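Long-range contact in uncharacterized esterase YxiM (Bacillus subtilis, PDB 2O14), which is an uncharacterised member of the GDSL lipolytic family and probably hydrolyses ester bonds, with a galactose-binding-like domain ahead of its hydrolase domain: residues Y16-G21 with I30-S35. Numbering follows the deposited sequence.
With MN (manganese (II) ion), chain B.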
ATOM      1  N   TYR A  16      -8.212 -18.689 -12.404  1.00 40.48           N
ATOM      2  CA  TYR A  16      -6.985 -19.475 -12.525  1.00 35.66           C
ATOM      3  C   TYR A  16      -6.404 -19.609 -11.120  1.00 33.07           C
ATOM      4  O   TYR A  16      -6.209 -18.610 -10.431  1.00 32.74           O
ATOM      5  CB  TYR A  16      -5.976 -18.753 -13.423  1.00 32.17           C
ATOM      6  CG  TYR A  16      -6.493 -18.407 -14.801  1.00 32.59           C
ATOM      7  CD1 TYR A  16      -7.533 -17.497 -14.972  1.00 33.79           C
ATOM      8  CD2 TYR A  16      -5.938 -18.988 -15.936  1.00 33.75           C
ATOM      9  CE1 TYR A  16      -8.010 -17.172 -16.246  1.00 34.45           C
ATOM     10  CE2 TYR A  16      -6.405 -18.672 -17.211  1.00 33.91           C
ATOM     11  CZ  TYR A  16      -7.439 -17.767 -17.359  1.00 34.49           C
ATOM     12  OH  TYR A  16      -7.909 -17.471 -18.618  1.00 36.93           O
ATOM     13  N   GLN A  17      -6.126 -20.836 -10.694  1.00 25.27           N
ATOM     14  CA  GLN A  17      -5.586 -21.056  -9.358  1.00 23.03           C
ATOM     15  C   GLN A  17      -4.293 -21.851  -9.389  1.00 21.72           C
ATOM     16  O   GLN A  17      -4.229 -22.947  -9.950  1.00 20.23           O
ATOM     17  CB  GLN A  17      -6.632 -21.751  -8.487  1.00 29.20           C
ATOM     18  CG  GLN A  17      -7.871 -20.898  -8.298  1.00 32.42           C
ATOM     19  CD  GLN A  17      -8.931 -21.549  -7.441  1.00 36.28           C
ATOM     20  OE1 GLN A  17      -9.983 -20.961  -7.202  1.00 40.48           O
ATOM     21  NE2 GLN A  17      -8.665 -22.764  -6.973  1.00 35.96           N
ATOM     22  N   PHE A  18      -3.260 -21.283  -8.773  1.00 21.48           N
ATOM     23  CA  PHE A  18      -1.943 -21.899  -8.750  1.00 19.31           C
ATOM     24  C   PHE A  18      -1.453 -22.166  -7.337  1.00 18.38           C
ATOM     25  O   PHE A  18      -1.488 -21.286  -6.483  1.00 18.15           O
ATOM     26  CB  PHE A  18      -0.947 -20.991  -9.482  1.00 20.54           C
ATOM     27  CG  PHE A  18      -1.318 -20.723 -10.916  1.00 20.35           C
ATOM     28  CD1 PHE A  18      -1.155 -21.706 -11.889  1.00 19.12           C
ATOM     29  CD2 PHE A  18      -1.864 -19.496 -11.291  1.00 20.76           C
ATOM     30  CE1 PHE A  18      -1.531 -21.469 -13.218  1.00 19.98           C
ATOM     31  CE2 PHE A  18      -2.246 -19.250 -12.616  1.00 18.18           C
ATOM     32  CZ  PHE A  18      -2.077 -20.235 -13.579  1.00 17.72           C
ATOM     33  N   ASP A  19      -1.013 -23.396  -7.098  1.00 23.77           N
ATOM     34  CA  ASP A  19      -0.480 -23.802  -5.800  1.00 23.73           C
ATOM     35  C   ASP A  19       1.020 -23.999  -6.010  1.00 23.35           C
ATOM     36  O   ASP A  19       1.454 -25.015  -6.542  1.00 23.70           O
ATOM     37  CB  ASP A  19      -1.139 -25.111  -5.333  1.00 21.07           C
ATOM     38  CG  ASP A  19      -0.426 -25.740  -4.141  1.00 21.95           C
ATOM     39  OD1 ASP A  19       0.254 -25.004  -3.403  1.00 20.73           O
ATOM     40  OD2 ASP A  19      -0.552 -26.968  -3.931  1.00 22.83           O
ATOM     41  N   PHE A  20       1.800 -23.009  -5.595  1.00 18.67           N
ATOM     42  CA  PHE A  20       3.251 -23.035  -5.760  1.00 17.73           C
ATOM     43  C   PHE A  20       3.985 -23.907  -4.750  1.00 18.29           C
ATOM     44  O   PHE A  20       3.669 -23.906  -3.563  1.00 19.49           O
ATOM     45  CB  PHE A  20       3.782 -21.606  -5.692  1.00 15.83           C
ATOM     46  CG  PHE A  20       3.290 -20.730  -6.813  1.00 16.52           C
ATOM     47  CD1 PHE A  20       3.934 -20.735  -8.054  1.00 14.38           C
ATOM     48  CD2 PHE A  20       2.169 -19.920  -6.640  1.00 14.98           C
ATOM     49  CE1 PHE A  20       3.466 -19.944  -9.107  1.00 16.75           C
ATOM     50  CE2 PHE A  20       1.691 -19.122  -7.688  1.00 16.03           C
ATOM     51  CZ  PHE A  20       2.343 -19.136  -8.924  1.00 14.25           C
ATOM     52  N   GLY A  21       4.982 -24.640  -5.235  1.00 17.60           N
ATOM     53  CA  GLY A  21       5.756 -25.513  -4.369  1.00 18.65           C
ATOM     54  C   GLY A  21       5.773 -26.935  -4.893  1.00 18.83           C
ATOM     55  O   GLY A  21       5.026 -27.266  -5.811  1.00 19.62           O
ATOM     56  N   ILE A  30      -3.628 -25.651  -9.702  1.00 22.02           N
ATOM     57  CA  ILE A  30      -2.641 -26.192 -10.620  1.00 21.25           C
ATOM     58  C   ILE A  30      -1.331 -26.086  -9.854  1.00 21.67           C
ATOM     59  O   ILE A  30      -0.945 -24.994  -9.419  1.00 20.20           O
ATOM     60  CB  ILE A  30      -2.512 -25.359 -11.903  1.00 24.53           C
ATOM     61  CG1 ILE A  30      -3.759 -25.529 -12.767  1.00 24.85           C
ATOM     62  CG2 ILE A  30      -1.260 -25.785 -12.668  1.00 25.04           C
ATOM     63  CD1 ILE A  30      -3.717 -24.701 -14.033  1.00 27.19           C
ATOM     64  N   GLY A  31      -0.664 -27.218  -9.664  1.00 19.71           N
ATOM     65  CA  GLY A  31       0.600 -27.203  -8.954  1.00 20.19           C
ATOM     66  C   GLY A  31       1.681 -26.615  -9.841  1.00 20.81           C
ATOM     67  O   GLY A  31       1.839 -27.038 -10.983  1.00 21.05           O
ATOM     68  N   VAL A  32       2.410 -25.625  -9.334  1.00 22.43           N
ATOM     69  CA  VAL A  32       3.486 -25.005 -10.096  1.00 22.24           C
ATOM     70  C   VAL A  32       4.762 -25.083  -9.274  1.00 23.35           C
ATOM     71  O   VAL A  32       4.859 -24.543  -8.167  1.00 22.45           O
ATOM     72  CB  VAL A  32       3.190 -23.537 -10.435  1.00 21.89           C
ATOM     73  CG1 VAL A  32       4.290 -22.989 -11.339  1.00 19.06           C
ATOM     74  CG2 VAL A  32       1.840 -23.424 -11.114  1.00 20.05           C
ATOM     75  N   ARG A  33       5.737 -25.769  -9.849  1.00 19.04           N
ATOM     76  CA  ARG A  33       7.034 -26.020  -9.240  1.00 19.82           C
ATOM     77  C   ARG A  33       8.041 -24.988  -9.767  1.00 18.22           C
ATOM     78  O   ARG A  33       7.861 -24.449 -10.858  1.00 14.05           O
ATOM     79  CB  ARG A  33       7.421 -27.446  -9.636  1.00 29.67           C
ATOM     80  CG  ARG A  33       8.707 -28.011  -9.116  1.00 35.45           C
ATOM     81  CD  ARG A  33       8.918 -29.355  -9.808  1.00 39.51           C
ATOM     82  NE  ARG A  33       7.805 -30.268  -9.556  1.00 41.30           N
ATOM     83  CZ  ARG A  33       7.801 -31.195  -8.604  1.00 42.69           C
ATOM     84  NH1 ARG A  33       8.859 -31.341  -7.814  1.00 41.37           N
ATOM     85  NH2 ARG A  33       6.735 -31.968  -8.431  1.00 43.75           N
ATOM     86  N   ALA A  34       9.094 -24.720  -9.001  1.00 17.84           N
ATOM     87  CA  ALA A  34      10.107 -23.746  -9.412  1.00 18.20           C
ATOM     88  C   ALA A  34      10.752 -24.058 -10.757  1.00 20.02           C
ATOM     89  O   ALA A  34      11.167 -23.139 -11.471  1.00 19.81           O
ATOM     90  CB  ALA A  34      11.190 -23.626  -8.346  1.00 21.89           C
ATOM     91  N   SER A  35      10.848 -25.340 -11.107  1.00 16.62           N
ATOM     92  CA  SER A  35      11.460 -25.722 -12.379  1.00 17.34           C
ATOM     93  C   SER A  35      10.475 -25.693 -13.546  1.00 16.95           C
ATOM     94  O   SER A  35      10.837 -26.019 -14.669  1.00 16.28           O
ATOM     95  CB  SER A  35      12.093 -27.118 -12.283  1.00 20.53           C
ATOM     96  OG  SER A  35      11.105 -28.127 -12.161  1.00 20.05           O
TER
HETATM   97 MN    MN B 376       1.407 -27.007  -2.711  1.00 21.30          MN
HETATM   98  O   HOH W   1       2.252 -26.840  -4.891  1.00 15.25           O
HETATM   99  O   HOH W   2       0.374 -27.444  -0.865  1.00 16.86           O
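Phe-18 packs beside Ile-30 and Phe-20 beside Val-32, all on one face of a parallel strand pair. Four backbone bonds zip the strands together: Ile-30 N to Gln-17 O (2.8 Å), Asp-19 N to Ile-30 O, Val-32 N to Asp-19 O, and Gly-21 N to Val-32 O. From CB outward, Phe-18 first meets Val-32: CB sits 4.0 Å from its CG2; CG is little farther from that methyl; CD1 runs closest, 3.5 Å from Val-32 CG2, and also meets Ile-30 CB at 3.9 Å; farther out, CE1 comes beside Ile-30 CD1. With CG anti to the carbonyl carbon (chi1 -59°), the ring lies alongside Ile-30. Replaced by an alanine, Phe-18 would probably leave Val-32 CG2 and Ile-30 CD1 without the ring beside them and cost Phe-80 and Tyr-44 a ring neighbour. Two residues on, Phe-20 CD1 packs 3.8 Å from Val-32 CB, and CE1 touches Val-32 CG1. On the other face, where its partner Gly-31 has no side chain, Asp-19, its CG anti to the backbone N (chi1 168°), grips manganese with both OD1 (2.4 Å) and OD2 (2.3 Å). Ser-24 O and Asp-65 join in, and Glu-26 N also bonds to OD2, tying the intervening loop to the strand. The chemistry thus divides by face in this galactose-binding-like domain: apolar side chains gather on one, with Ile-30 still exposed, while the bidentate carboxylate anchors a metal that is probably structural, being far from the predicted catalytic residues.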